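Local structure of alpha-1,3-glucanase (Paenibacillus glycanilyticus, 6K0P) at residues A[48-53]-A[380-385]; A[52-57]-A[134-139]; A[555-560]-A[565-570]; A[522-527]-A[561-566]. The protein hydrolyses the alpha-1,3-glucosidic bonds of alpha-1,3-glucan, and is represented here by the catalytic domain of this glycoside hydrolase family 87 enzyme. The protein carries 1 engineered substitution. One frame throughout, in Å; residues are numbered along the deposited sequence. Where two conformers were deposited one is given.

Interaction 1: A[48-53]-A[380-385]; sequences EASGRS and ATNVRR. With CA (calcium ion), chain J; ACY (acetic acid), chain K.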
loop_
_atom_site.group_PDB
_atom_site.type_symbol
_atom_site.label_atom_id
_atom_site.label_comp_id
_atom_site.label_asym_id
_atom_site.label_seq_id
_atom_site.Cartn_x
_atom_site.Cartn_y
_atom_site.Cartn_z
ATOM N N GLU A 48 -13.617 -6.276 1.574
ATOM C CA GLU A 48 -12.179 -6.364 1.335
ATOM C C GLU A 48 -11.799 -6.255 -0.133
ATOM O O GLU A 48 -10.605 -6.279 -0.449
ATOM C CB GLU A 48 -11.606 -7.654 1.926
ATOM C CG GLU A 48 -11.664 -7.693 3.453
ATOM C CD GLU A 48 -10.691 -8.685 4.052
ATOM O OE1 GLU A 48 -9.925 -9.313 3.293
ATOM O OE2 GLU A 48 -10.685 -8.830 5.297
ATOM N N ALA A 49 -12.770 -6.159 -1.028
ATOM C CA ALA A 49 -12.487 -6.075 -2.450
ATOM C C ALA A 49 -12.134 -4.646 -2.858
ATOM O O ALA A 49 -12.565 -3.668 -2.240
ATOM C CB ALA A 49 -13.712 -6.525 -3.254
ATOM N N SER A 50 -11.312 -4.538 -3.901
ATOM C CA SER A 50 -11.144 -3.264 -4.588
ATOM C C SER A 50 -12.499 -2.773 -5.091
ATOM O O SER A 50 -13.265 -3.531 -5.688
ATOM C CB SER A 50 -10.188 -3.469 -5.762
ATOM O OG SER A 50 -9.836 -2.231 -6.366
ATOM N N GLY A 51 -12.803 -1.506 -4.828
ATOM C CA GLY A 51 -14.120 -0.997 -5.159
ATOM C C GLY A 51 -15.220 -1.496 -4.255
ATOM O O GLY A 51 -16.391 -1.206 -4.516
ATOM N N ARG A 52 -14.868 -2.233 -3.197
ATOM C CA ARG A 52 -15.822 -2.853 -2.281
ATOM C C ARG A 52 -16.776 -3.807 -2.991
ATOM O O ARG A 52 -17.879 -4.062 -2.501
ATOM C CB ARG A 52 -16.575 -1.838 -1.413
ATOM C CG ARG A 52 -15.648 -0.812 -0.772
ATOM C CD ARG A 52 -14.677 -1.444 0.241
ATOM N NE ARG A 52 -13.846 -0.383 0.807
ATOM C CZ ARG A 52 -13.379 -0.356 2.056
ATOM N NH1 ARG A 52 -13.616 -1.354 2.905
ATOM N NH2 ARG A 52 -12.659 0.686 2.454
ATOM N N SER A 53 -16.358 -4.371 -4.126
ATOM C CA SER A 53 -17.191 -5.356 -4.800
ATOM C C SER A 53 -16.333 -6.300 -5.636
ATOM O O SER A 53 -15.224 -5.969 -6.059
ATOM C CB SER A 53 -18.252 -4.673 -5.672
ATOM O OG SER A 53 -19.063 -5.624 -6.350
ATOM N N ALA A 380 -1.629 3.756 -3.418
ATOM C CA ALA A 380 -1.720 2.752 -2.360
ATOM C C ALA A 380 -3.182 2.370 -2.192
ATOM O O ALA A 380 -3.997 3.204 -1.788
ATOM C CB ALA A 380 -1.131 3.278 -1.051
ATOM N N THR A 381 -3.520 1.118 -2.500
ATOM C CA THR A 381 -4.910 0.675 -2.477
ATOM C C THR A 381 -5.009 -0.644 -1.722
ATOM O O THR A 381 -4.012 -1.335 -1.513
ATOM C CB THR A 381 -5.461 0.467 -3.886
ATOM O OG1 THR A 381 -4.690 -0.543 -4.547
ATOM C CG2 THR A 381 -5.399 1.769 -4.691
ATOM N N ASN A 382 -6.230 -1.004 -1.331
ATOM C CA ASN A 382 -6.462 -2.247 -0.598
ATOM C C ASN A 382 -5.500 -2.357 0.583
ATOM O O ASN A 382 -4.774 -3.345 0.742
ATOM C CB ASN A 382 -6.346 -3.468 -1.512
ATOM C CG ASN A 382 -7.511 -3.606 -2.466
ATOM O OD1 ASN A 382 -7.319 -3.651 -3.677
ATOM N ND2 ASN A 382 -8.730 -3.701 -1.930
ATOM N N VAL A 383 -5.474 -1.313 1.407
ATOM C CA VAL A 383 -4.590 -1.286 2.567
ATOM C C VAL A 383 -5.220 -2.179 3.627
ATOM O O VAL A 383 -6.296 -1.873 4.149
ATOM C CB VAL A 383 -4.395 0.137 3.095
ATOM C CG1 VAL A 383 -3.274 0.134 4.117
ATOM C CG2 VAL A 383 -4.070 1.097 1.950
ATOM N N ARG A 384 -4.558 -3.286 3.943
ATOM C CA ARG A 384 -5.199 -4.320 4.748
ATOM C C ARG A 384 -5.208 -3.999 6.238
ATOM O O ARG A 384 -5.923 -4.657 7.001
ATOM C CB ARG A 384 -4.557 -5.674 4.451
ATOM C CG ARG A 384 -4.642 -6.027 2.961
ATOM C CD ARG A 384 -4.301 -7.481 2.712
ATOM N NE ARG A 384 -2.867 -7.743 2.763
ATOM C CZ ARG A 384 -2.340 -8.932 2.506
ATOM N NH1 ARG A 384 -3.135 -9.952 2.205
ATOM N NH2 ARG A 384 -1.027 -9.105 2.549
ATOM N N ARG A 385 -4.429 -3.008 6.662
ATOM C CA ARG A 385 -4.450 -2.486 8.019
ATOM C C ARG A 385 -3.700 -1.166 7.979
ATOM O O ARG A 385 -2.737 -1.037 7.221
ATOM C CB ARG A 385 -3.751 -3.459 8.986
ATOM C CG ARG A 385 -3.588 -2.914 10.391
ATOM C CD ARG A 385 -2.755 -3.850 11.230
ATOM N NE ARG A 385 -2.469 -3.258 12.531
ATOM C CZ ARG A 385 -2.150 -3.968 13.599
ATOM N NH1 ARG A 385 -2.071 -5.293 13.510
ATOM N NH2 ARG A 385 -1.913 -3.351 14.752
HETATM CA CA CA J . -13.561 -5.054 -7.482
HETATM C C ACY K . -2.454 0.088 13.721
HETATM O O ACY K . -1.731 -0.404 14.665
HETATM O OXT ACY K . -2.902 -0.535 12.769
HETATM C CH3 ACY K . -2.731 1.575 13.894
HETATM O O HOH W 1 -7.175 -1.973 -5.862
#
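The carbonyl O of Glu-48 packs 3.5 Å from Asn-382 ND2, without a hydrogen bond. The Glu-48 carboxylate turns elsewhere, accepting from the backbone N-H groups of Gly-43 and Leu-135. Ala-49 adds its carbonyl carbon beside the same ND2, while its O takes the N-H of Arg-52 and so closes a beta turn. At Ser-50 the contact is densest. Its N is 3.4 Å from Asn-382 ND2, a meeting of two donors, and its CB rests 3.6 Å from Asn-382 OD1. The hydroxyl, swung anti to the backbone N (chi1 -172°), reaches a water instead of the amide: that water donates to Ser-50 OG at 2.7 Å and to Asn-382 OD1 at 2.8 Å, spending both its protons on the bridge. The carbonyl O of Ser-50 binds calcium at 2.4 Å. Next along the chain, Gly-51 N and Arg-52 NE both reach the carboxylate of Asp-406. Ser-53 O then binds the same calcium ion, also at 2.4 Å, with Glu-23, Glu-25 and Asp-168 completing the protein ligands. The calcium-braced loop of the N-terminal beta domain is thereby seated on the beta-helix, where Asn-382 marks a corner of strand 374-383, with strands 343-350 and 397-407 alongside and strand 165-173 packing against Ser-50 from the loop's own domain.

Interaction 2: A[52-57]-A[134-139]; sequences RSSVYL and WLYEDA. With CA (calcium ion), chain J.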
loop_
_atom_site.group_PDB
_atom_site.type_symbol
_atom_site.label_atom_id
_atom_site.label_comp_id
_atom_site.label_asym_id
_atom_site.label_seq_id
_atom_site.Cartn_x
_atom_site.Cartn_y
_atom_site.Cartn_z
ATOM N N ARG A 52 -14.868 -2.233 -3.197
ATOM C CA ARG A 52 -15.822 -2.853 -2.281
ATOM C C ARG A 52 -16.776 -3.807 -2.991
ATOM O O ARG A 52 -17.879 -4.062 -2.501
ATOM C CB ARG A 52 -16.575 -1.838 -1.413
ATOM C CG ARG A 52 -15.648 -0.812 -0.772
ATOM C CD ARG A 52 -14.677 -1.444 0.241
ATOM N NE ARG A 52 -13.846 -0.383 0.807
ATOM C CZ ARG A 52 -13.379 -0.356 2.056
ATOM N NH1 ARG A 52 -13.616 -1.354 2.905
ATOM N NH2 ARG A 52 -12.659 0.686 2.454
ATOM N N SER A 53 -16.358 -4.371 -4.126
ATOM C CA SER A 53 -17.191 -5.356 -4.800
ATOM C C SER A 53 -16.333 -6.300 -5.636
ATOM O O SER A 53 -15.224 -5.969 -6.059
ATOM C CB SER A 53 -18.252 -4.673 -5.672
ATOM O OG SER A 53 -19.063 -5.624 -6.350
ATOM N N SER A 54 -16.883 -7.486 -5.869
ATOM C CA SER A 54 -16.300 -8.493 -6.742
ATOM C C SER A 54 -17.438 -9.198 -7.455
ATOM O O SER A 54 -18.613 -8.997 -7.132
ATOM C CB SER A 54 -15.510 -9.539 -5.950
ATOM O OG SER A 54 -14.352 -8.973 -5.395
ATOM N N VAL A 55 -17.091 -10.041 -8.423
ATOM C CA VAL A 55 -18.070 -10.911 -9.069
ATOM C C VAL A 55 -17.762 -12.338 -8.656
ATOM O O VAL A 55 -16.664 -12.847 -8.915
ATOM C CB VAL A 55 -18.084 -10.762 -10.595
ATOM C CG1 VAL A 55 -19.127 -11.708 -11.189
ATOM C CG2 VAL A 55 -18.388 -9.319 -10.985
ATOM N N TYR A 56 -18.729 -12.973 -8.000
ATOM C CA TYR A 56 -18.599 -14.329 -7.492
ATOM C C TYR A 56 -19.013 -15.309 -8.582
ATOM O O TYR A 56 -20.150 -15.263 -9.071
ATOM C CB TYR A 56 -19.538 -14.440 -6.293
ATOM C CG TYR A 56 -19.601 -15.744 -5.525
ATOM C CD1 TYR A 56 -18.457 -16.373 -5.041
ATOM C CD2 TYR A 56 -20.832 -16.298 -5.211
ATOM C CE1 TYR A 56 -18.546 -17.547 -4.283
ATOM C CE2 TYR A 56 -20.927 -17.451 -4.468
ATOM C CZ TYR A 56 -19.791 -18.074 -4.012
ATOM O OH TYR A 56 -19.924 -19.226 -3.252
ATOM N N LEU A 57 -18.092 -16.193 -8.965
ATOM C CA LEU A 57 -18.359 -17.252 -9.929
ATOM C C LEU A 57 -18.479 -18.553 -9.150
ATOM O O LEU A 57 -17.533 -18.971 -8.477
ATOM C CB LEU A 57 -17.242 -17.348 -10.969
ATOM C CG LEU A 57 -16.785 -16.045 -11.629
ATOM C CD1 LEU A 57 -15.667 -16.327 -12.634
ATOM C CD2 LEU A 57 -17.958 -15.337 -12.311
ATOM N N TRP A 134 -8.308 -10.649 5.421
ATOM C CA TRP A 134 -7.271 -10.636 4.382
ATOM C C TRP A 134 -7.498 -11.775 3.382
ATOM O O TRP A 134 -6.648 -12.645 3.168
ATOM C CB TRP A 134 -5.858 -10.682 4.980
ATOM C CG TRP A 134 -5.479 -9.498 5.817
ATOM C CD1 TRP A 134 -6.314 -8.561 6.382
ATOM C CD2 TRP A 134 -4.148 -9.113 6.170
ATOM N NE1 TRP A 134 -5.564 -7.632 7.086
ATOM C CE2 TRP A 134 -4.236 -7.954 6.964
ATOM C CE3 TRP A 134 -2.886 -9.655 5.903
ATOM C CZ2 TRP A 134 -3.109 -7.318 7.482
ATOM C CZ3 TRP A 134 -1.767 -9.018 6.408
ATOM C CH2 TRP A 134 -1.888 -7.858 7.186
ATOM N N LEU A 135 -8.678 -11.739 2.770
ATOM C CA LEU A 135 -9.226 -12.872 2.037
ATOM C C LEU A 135 -8.758 -12.945 0.592
ATOM O O LEU A 135 -8.828 -14.024 -0.003
ATOM C CB LEU A 135 -10.753 -12.783 2.044
ATOM C CG LEU A 135 -11.399 -12.654 3.424
ATOM C CD1 LEU A 135 -12.865 -12.261 3.276
ATOM C CD2 LEU A 135 -11.278 -13.973 4.169
ATOM N N TYR A 136 -8.304 -11.833 0.019
ATOM C CA TYR A 136 -7.940 -11.769 -1.391
ATOM C C TYR A 136 -6.457 -12.048 -1.607
ATOM O O TYR A 136 -5.619 -11.792 -0.740
ATOM C CB TYR A 136 -8.325 -10.404 -1.986
ATOM C CG TYR A 136 -9.807 -10.342 -2.252
ATOM C CD1 TYR A 136 -10.325 -10.812 -3.450
ATOM C CD2 TYR A 136 -10.697 -9.889 -1.285
ATOM C CE1 TYR A 136 -11.689 -10.827 -3.691
ATOM C CE2 TYR A 136 -12.068 -9.882 -1.526
ATOM C CZ TYR A 136 -12.553 -10.352 -2.730
ATOM O OH TYR A 136 -13.907 -10.362 -2.988
ATOM N N GLU A 137 -6.151 -12.607 -2.772
ATOM C CA GLU A 137 -4.773 -12.778 -3.209
ATOM C C GLU A 137 -4.748 -12.730 -4.732
ATOM O O GLU A 137 -5.775 -12.513 -5.386
ATOM C CB GLU A 137 -4.146 -14.049 -2.626
ATOM C CG GLU A 137 -3.065 -13.775 -1.575
ATOM C CD GLU A 137 -1.811 -13.158 -2.164
ATOM O OE1 GLU A 137 -1.066 -12.483 -1.426
ATOM O OE2 GLU A 137 -1.553 -13.374 -3.369
ATOM N N ASP A 138 -3.558 -12.914 -5.303
ATOM C CA ASP A 138 -3.348 -12.616 -6.713
ATOM C C ASP A 138 -2.821 -13.832 -7.459
ATOM O O ASP A 138 -2.078 -14.655 -6.908
ATOM C CB ASP A 138 -2.316 -11.498 -6.902
ATOM C CG ASP A 138 -2.790 -10.145 -6.408
ATOM O OD1 ASP A 138 -3.966 -9.999 -5.981
ATOM O OD2 ASP A 138 -1.953 -9.214 -6.449
ATOM N N ALA A 139 -3.182 -13.915 -8.736
ATOM C CA ALA A 139 -2.610 -14.898 -9.648
ATOM C C ALA A 139 -2.049 -14.168 -10.859
ATOM O O ALA A 139 -2.691 -13.261 -11.401
ATOM C CB ALA A 139 -3.676 -15.899 -10.105
HETATM CA CA CA J . -13.561 -5.054 -7.482
#
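Ser-54 holds OG anti to its carbonyl carbon (chi1 -69°) and Tyr-136 does the same with CG (chi1 -77°); these turns send the two side chains toward each other until the hydroxyls meet. In the conformer given for Ser-54, its OG is 2.8 Å from Tyr-136 OH in a hydrogen bond, although the CA atoms are 10.5 Å apart; the tyrosine side chain spans more than half of that distance, and the serine and the bond make up the rest. The serine CB follows at 3.5 Å from Tyr-136 OH, and little else touches. Ser-53 O lies 3.2 Å from Ser-54 OG, a weak contact; the same carbonyl O coordinates the calcium ion. Tyr-136 OH has a further partner in the carbonyl of Tyr-45, and its ring packs among Arg-78, Ala-80, Tyr-166 and Asp-168, on the neighbouring strands of the N-terminal beta domain. Just beyond, Glu-137 OE2 accepts from Asp-138 N at 2.8 Å, approached 42° out of the carboxylate plane. Its OE1 goes to His-305, and Asp-138 forms a salt bridge with Arg-350, both on the beta-helix side. Hydroxyl thus answers hydroxyl: in this conformer the buried phenol has a serine hydroxyl and the carbonyl of Tyr-45 as partners, and it links the calcium-binding loop, just before strand 55-57, to the residues leading into strand 137-143.

Interaction 3: A[555-560]-A[565-570]; sequences YGEAQS and VTRVSG. With SO4 (sulfate ion), chain E.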
loop_
_atom_site.group_PDB
_atom_site.type_symbol
_atom_site.label_atom_id
_atom_site.label_comp_id
_atom_site.label_asym_id
_atom_site.label_seq_id
_atom_site.Cartn_x
_atom_site.Cartn_y
_atom_site.Cartn_z
ATOM N N TYR A 555 -19.253 18.307 12.204
ATOM C CA TYR A 555 -19.605 17.930 13.562
ATOM C C TYR A 555 -18.518 18.399 14.521
ATOM O O TYR A 555 -17.320 18.282 14.226
ATOM C CB TYR A 555 -19.754 16.403 13.702
ATOM C CG TYR A 555 -20.062 16.008 15.128
ATOM C CD1 TYR A 555 -21.367 16.037 15.604
ATOM C CD2 TYR A 555 -19.049 15.644 16.007
ATOM C CE1 TYR A 555 -21.654 15.699 16.911
ATOM C CE2 TYR A 555 -19.325 15.313 17.328
ATOM C CZ TYR A 555 -20.630 15.340 17.770
ATOM O OH TYR A 555 -20.920 15.020 19.078
ATOM N N GLY A 556 -18.939 18.928 15.673
ATOM C CA GLY A 556 -18.059 19.171 16.796
ATOM C C GLY A 556 -17.677 20.619 17.027
ATOM O O GLY A 556 -17.018 20.911 18.037
ATOM N N GLU A 557 -18.065 21.532 16.133
ATOM C CA GLU A 557 -17.558 22.900 16.207
ATOM C C GLU A 557 -17.995 23.598 17.494
ATOM O O GLU A 557 -17.184 24.247 18.170
ATOM C CB GLU A 557 -17.991 23.696 14.978
ATOM C CG GLU A 557 -17.336 25.070 14.927
ATOM C CD GLU A 557 -17.585 25.810 13.627
ATOM O OE1 GLU A 557 -18.443 25.375 12.826
ATOM O OE2 GLU A 557 -16.902 26.831 13.408
ATOM N N ALA A 558 -19.277 23.477 17.850
ATOM C CA ALA A 558 -19.775 24.139 19.052
ATOM C C ALA A 558 -19.210 23.517 20.320
ATOM O O ALA A 558 -19.129 24.191 21.354
ATOM C CB ALA A 558 -21.304 24.093 19.080
ATOM N N GLN A 559 -18.826 22.243 20.272
ATOM C CA GLN A 559 -18.328 21.521 21.436
ATOM C C GLN A 559 -16.816 21.553 21.552
ATOM O O GLN A 559 -16.255 20.852 22.403
ATOM C CB GLN A 559 -18.793 20.064 21.396
ATOM C CG GLN A 559 -20.290 19.886 21.403
ATOM C CD GLN A 559 -20.669 18.441 21.183
ATOM O OE1 GLN A 559 -20.691 17.645 22.125
ATOM N NE2 GLN A 559 -20.922 18.082 19.924
ATOM N N SER A 560 -16.148 22.338 20.711
ATOM C CA SER A 560 -14.688 22.423 20.695
ATOM C C SER A 560 -14.278 23.865 20.963
ATOM O O SER A 560 -13.850 24.586 20.046
ATOM C CB SER A 560 -14.113 21.875 19.393
ATOM O OG SER A 560 -14.660 20.590 19.118
ATOM N N VAL A 565 -12.218 27.080 13.859
ATOM C CA VAL A 565 -12.382 26.826 12.433
ATOM C C VAL A 565 -12.411 28.178 11.737
ATOM O O VAL A 565 -13.246 29.031 12.062
ATOM C CB VAL A 565 -13.688 26.060 12.164
ATOM C CG1 VAL A 565 -13.899 25.847 10.662
ATOM C CG2 VAL A 565 -13.711 24.738 12.913
ATOM N N THR A 566 -11.502 28.391 10.797
ATOM C CA THR A 566 -11.465 29.625 10.009
ATOM C C THR A 566 -11.950 29.322 8.597
ATOM O O THR A 566 -11.286 28.598 7.850
ATOM C CB THR A 566 -10.061 30.223 9.985
ATOM O OG1 THR A 566 -9.679 30.578 11.319
ATOM C CG2 THR A 566 -10.027 31.475 9.104
ATOM N N ARG A 567 -13.096 29.892 8.228
ATOM C CA ARG A 567 -13.638 29.760 6.876
ATOM C C ARG A 567 -13.143 30.963 6.083
ATOM O O ARG A 567 -13.739 32.042 6.114
ATOM C CB ARG A 567 -15.160 29.719 6.919
ATOM C CG ARG A 567 -15.752 28.487 7.601
ATOM C CD ARG A 567 -17.206 28.752 7.949
ATOM N NE ARG A 567 -17.930 27.580 8.437
ATOM C CZ ARG A 567 -17.876 27.130 9.689
ATOM N NH1 ARG A 567 -17.111 27.729 10.596
ATOM N NH2 ARG A 567 -18.580 26.064 10.037
ATOM N N VAL A 568 -12.032 30.786 5.371
ATOM C CA VAL A 568 -11.432 31.905 4.645
ATOM C C VAL A 568 -12.355 32.371 3.525
ATOM O O VAL A 568 -12.755 33.541 3.470
ATOM C CB VAL A 568 -10.032 31.527 4.130
ATOM C CG1 VAL A 568 -9.415 32.703 3.388
ATOM C CG2 VAL A 568 -9.138 31.095 5.290
ATOM N N SER A 569 -12.714 31.460 2.627
ATOM C CA SER A 569 -13.578 31.742 1.491
ATOM C C SER A 569 -13.908 30.417 0.820
ATOM O O SER A 569 -13.203 29.418 1.004
ATOM C CB SER A 569 -12.893 32.662 0.478
ATOM O OG SER A 569 -11.743 32.042 -0.080
ATOM N N GLY A 570 -14.992 30.422 0.047
ATOM C CA GLY A 570 -15.293 29.315 -0.842
ATOM C C GLY A 570 -15.790 28.045 -0.186
ATOM O O GLY A 570 -15.786 26.995 -0.833
HETATM S S SO4 E . -21.585 20.679 17.313
HETATM O O1 SO4 E . -20.545 20.486 18.302
HETATM O O2 SO4 E . -22.874 20.789 18.032
HETATM O O3 SO4 E . -21.361 21.888 16.539
HETATM O O4 SO4 E . -21.653 19.564 16.360
HETATM O O HOH W 2 -14.797 27.269 15.295
#
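Glu-557 and Arg-567 form a bidentate salt bridge at the C-terminal end of the parallel beta-helix, joining a loop to the last strand, 563-569. The guanidinium meets the carboxylate end-on with its two terminal nitrogens. Arg-567 NH2 donates to Glu-557 OE1 at 2.9 Å and NH1 to OE2 at 3.0 Å, the latter along the syn lone pair and almost straight (175°), the former nearly as straight. The two planes differ by only 12°, so the pair is held almost flat. Each chain arrives extended from the opposite direction, the glutamate with CG anti to the backbone N (chi1 -173°). On the way it crosses Val-565 at about a right angle, with Glu-557 OE2 3.5 Å from Val-565 CB. A water donates to that same OE2 and accepts from Val-565 N, tying the carboxylate to the strand's backbone. Farther out, Trp-573 O takes another bond from Arg-567 NH2. The glutamate itself is placed by a type I beta turn from Glu-557 to Ser-560, which Ser-560 OG reinforces by donating to Gly-556 O at 2.6 Å. A sulfate, probably from the crystallisation liquor, is bound by backbone N-H groups here, those of Gly-556 and Ala-558. Gln-559 joins them and also reaches Tyr-555: its NE2 lies 2.9 Å from sulfate O1 and 3.2 Å from Tyr-555 OH.

Interaction 4: A[522-527]-A[561-566]; sequences IKLVVR and PNFTVT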
loop_
_atom_site.group_PDB
_atom_site.type_symbol
_atom_site.label_atom_id
_atom_site.label_comp_id
_atom_site.label_asym_id
_atom_site.label_seq_id
_atom_site.Cartn_x
_atom_site.Cartn_y
_atom_site.Cartn_z
ATOM N N ILE A 522 -16.543 17.090 7.865
ATOM C CA ILE A 522 -15.464 17.388 8.800
ATOM C C ILE A 522 -15.932 16.998 10.192
ATOM O O ILE A 522 -17.054 17.334 10.586
ATOM C CB ILE A 522 -15.102 18.886 8.755
ATOM C CG1 ILE A 522 -14.617 19.266 7.353
ATOM C CG2 ILE A 522 -14.063 19.234 9.838
ATOM C CD1 ILE A 522 -14.591 20.748 7.091
ATOM N N LYS A 523 -15.092 16.274 10.930
ATOM C CA LYS A 523 -15.367 15.967 12.328
ATOM C C LYS A 523 -14.250 16.532 13.192
ATOM O O LYS A 523 -13.069 16.223 12.977
ATOM C CB LYS A 523 -15.506 14.465 12.578
ATOM C CG LYS A 523 -15.735 14.164 14.064
ATOM C CD LYS A 523 -16.162 12.722 14.302
ATOM C CE LYS A 523 -16.282 12.420 15.795
ATOM N NZ LYS A 523 -16.689 10.999 16.060
ATOM N N LEU A 524 -14.623 17.378 14.149
ATOM C CA LEU A 524 -13.743 17.742 15.250
ATOM C C LEU A 524 -14.066 16.778 16.385
ATOM O O LEU A 524 -15.173 16.805 16.933
ATOM C CB LEU A 524 -13.971 19.202 15.651
ATOM C CG LEU A 524 -13.997 20.243 14.524
ATOM C CD1 LEU A 524 -14.189 21.663 15.097
ATOM C CD2 LEU A 524 -12.738 20.203 13.655
ATOM N N VAL A 525 -13.132 15.885 16.700
ATOM C CA VAL A 525 -13.399 14.851 17.695
ATOM C C VAL A 525 -13.547 15.509 19.061
ATOM O O VAL A 525 -12.647 16.216 19.527
ATOM C CB VAL A 525 -12.296 13.784 17.688
ATOM C CG1 VAL A 525 -12.579 12.698 18.743
ATOM C CG2 VAL A 525 -12.165 13.174 16.287
ATOM N N VAL A 526 -14.686 15.268 19.712
ATOM C CA VAL A 526 -14.993 15.886 21.000
ATOM C C VAL A 526 -14.573 15.001 22.163
ATOM O O VAL A 526 -14.013 15.482 23.152
ATOM C CB VAL A 526 -16.500 16.218 21.052
ATOM C CG1 VAL A 526 -16.891 16.742 22.433
ATOM C CG2 VAL A 526 -16.850 17.228 19.991
ATOM N N ARG A 527 -14.853 13.702 22.075
ATOM C CA ARG A 527 -14.467 12.766 23.124
ATOM C C ARG A 527 -14.303 11.410 22.444
ATOM O O ARG A 527 -15.293 10.705 22.212
ATOM C CB ARG A 527 -15.506 12.721 24.241
ATOM C CG ARG A 527 -15.129 11.782 25.382
ATOM C CD ARG A 527 -16.129 11.844 26.548
ATOM N NE ARG A 527 -17.439 11.265 26.244
ATOM C CZ ARG A 527 -18.526 11.981 25.968
ATOM N NH1 ARG A 527 -18.462 13.307 25.943
ATOM N NH2 ARG A 527 -19.681 11.372 25.714
ATOM N N PRO A 561 -14.397 24.319 22.219
ATOM C CA PRO A 561 -14.148 25.734 22.532
ATOM C C PRO A 561 -12.691 26.143 22.458
ATOM O O PRO A 561 -12.417 27.348 22.517
ATOM C CB PRO A 561 -14.685 25.873 23.963
ATOM C CG PRO A 561 -14.505 24.524 24.558
ATOM C CD PRO A 561 -14.762 23.545 23.422
ATOM N N ASN A 562 -11.756 25.197 22.345
ATOM C CA ASN A 562 -10.333 25.496 22.244
ATOM C C ASN A 562 -9.822 25.435 20.809
ATOM O O ASN A 562 -8.609 25.554 20.591
ATOM C CB ASN A 562 -9.525 24.518 23.104
ATOM C CG ASN A 562 -10.181 24.230 24.440
ATOM O OD1 ASN A 562 -10.896 23.230 24.602
ATOM N ND2 ASN A 562 -9.939 25.105 25.413
ATOM N N PHE A 563 -10.711 25.235 19.836
ATOM C CA PHE A 563 -10.348 25.034 18.438
ATOM C C PHE A 563 -11.122 26.027 17.588
ATOM O O PHE A 563 -12.349 26.118 17.707
ATOM C CB PHE A 563 -10.703 23.607 17.991
ATOM C CG PHE A 563 -10.116 23.223 16.649
ATOM C CD1 PHE A 563 -8.870 22.632 16.587
ATOM C CD2 PHE A 563 -10.809 23.447 15.461
ATOM C CE1 PHE A 563 -8.315 22.258 15.366
ATOM C CE2 PHE A 563 -10.249 23.071 14.232
ATOM C CZ PHE A 563 -9.002 22.479 14.200
ATOM N N THR A 564 -10.418 26.764 16.732
ATOM C CA THR A 564 -11.046 27.759 15.866
ATOM C C THR A 564 -11.032 27.276 14.422
ATOM O O THR A 564 -9.962 27.085 13.833
ATOM C CB THR A 564 -10.342 29.110 15.979
ATOM O OG1 THR A 564 -10.488 29.608 17.315
ATOM C CG2 THR A 564 -10.947 30.098 14.990
ATOM N N VAL A 565 -12.218 27.080 13.859
ATOM C CA VAL A 565 -12.382 26.826 12.433
ATOM C C VAL A 565 -12.411 28.178 11.737
ATOM O O VAL A 565 -13.246 29.031 12.062
ATOM C CB VAL A 565 -13.688 26.060 12.164
ATOM C CG1 VAL A 565 -13.899 25.847 10.662
ATOM C CG2 VAL A 565 -13.711 24.738 12.913
ATOM N N THR A 566 -11.502 28.391 10.797
ATOM C CA THR A 566 -11.465 29.625 10.009
ATOM C C THR A 566 -11.950 29.322 8.597
ATOM O O THR A 566 -11.286 28.598 7.850
ATOM C CB THR A 566 -10.061 30.223 9.985
ATOM O OG1 THR A 566 -9.679 30.578 11.319
ATOM C CG2 THR A 566 -10.027 31.475 9.104
#
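Leu-524 and Phe-563 stand across from each other with CA atoms 8.7 Å apart, too far for backbone pairing, on two strands from different faces of the terminal coils of the parallel beta-helix. The chain turns a corner at Ile-522 before the short strand of Lys-523 and Leu-524, whose parallel neighbours are strands 490-496 and 554-555; strand 563-569 runs parallel to 537-541. The contact is therefore one of side chains alone, directed from two walls toward one another in an apolar cluster near the end of the beta-helix. Leu-524 supplies both of its methyls. With CG anti to the carbonyl carbon (chi1 -48°), the branch is presented to Phe-563 and Val-565 together. CD1 touches Phe-563 CD2 at 3.8 Å and, at the same distance, Val-565 CG2, so it fills the notch between two residues whose CB atoms point to the same side of their strand. Phe-563 CG is anti to the backbone N (chi1 -169°), which carries the side chain across the leucine at about a right angle. Phe-494 packs on Leu-524 from the preceding coil, Ala-535 and Ala-539 meet the phenylalanine, and Phe-541 covers Val-565. The second methyl of the leucine adds to the contact, with Leu-524 CD2 3.8 Å from Phe-563 CE2.

In the fold
From the N terminus, residues 48-57, a calcium-binding loop running into strand 55-57, open two contacts. Interaction 2 closes first, at 134-139, within the N-terminal beta domain; interaction 1 spans it and closes only at 380-385, bringing that domain onto the beta-helix. They share Arg-52 and Ser-53 and the calcium ion. Far along the chain, interaction 4 opens at 522-527. Interaction 3 opens at 555-560, before interaction 4 closes at 561-566, and itself closes later at 565-570, so the two cross. Both end on strand 563-569, sharing Val-565 and Thr-566, and Tyr-555 bonds to the backbone of Leu-524. This second pair secures the final coils, with centres about 30 Å or more from those of the first.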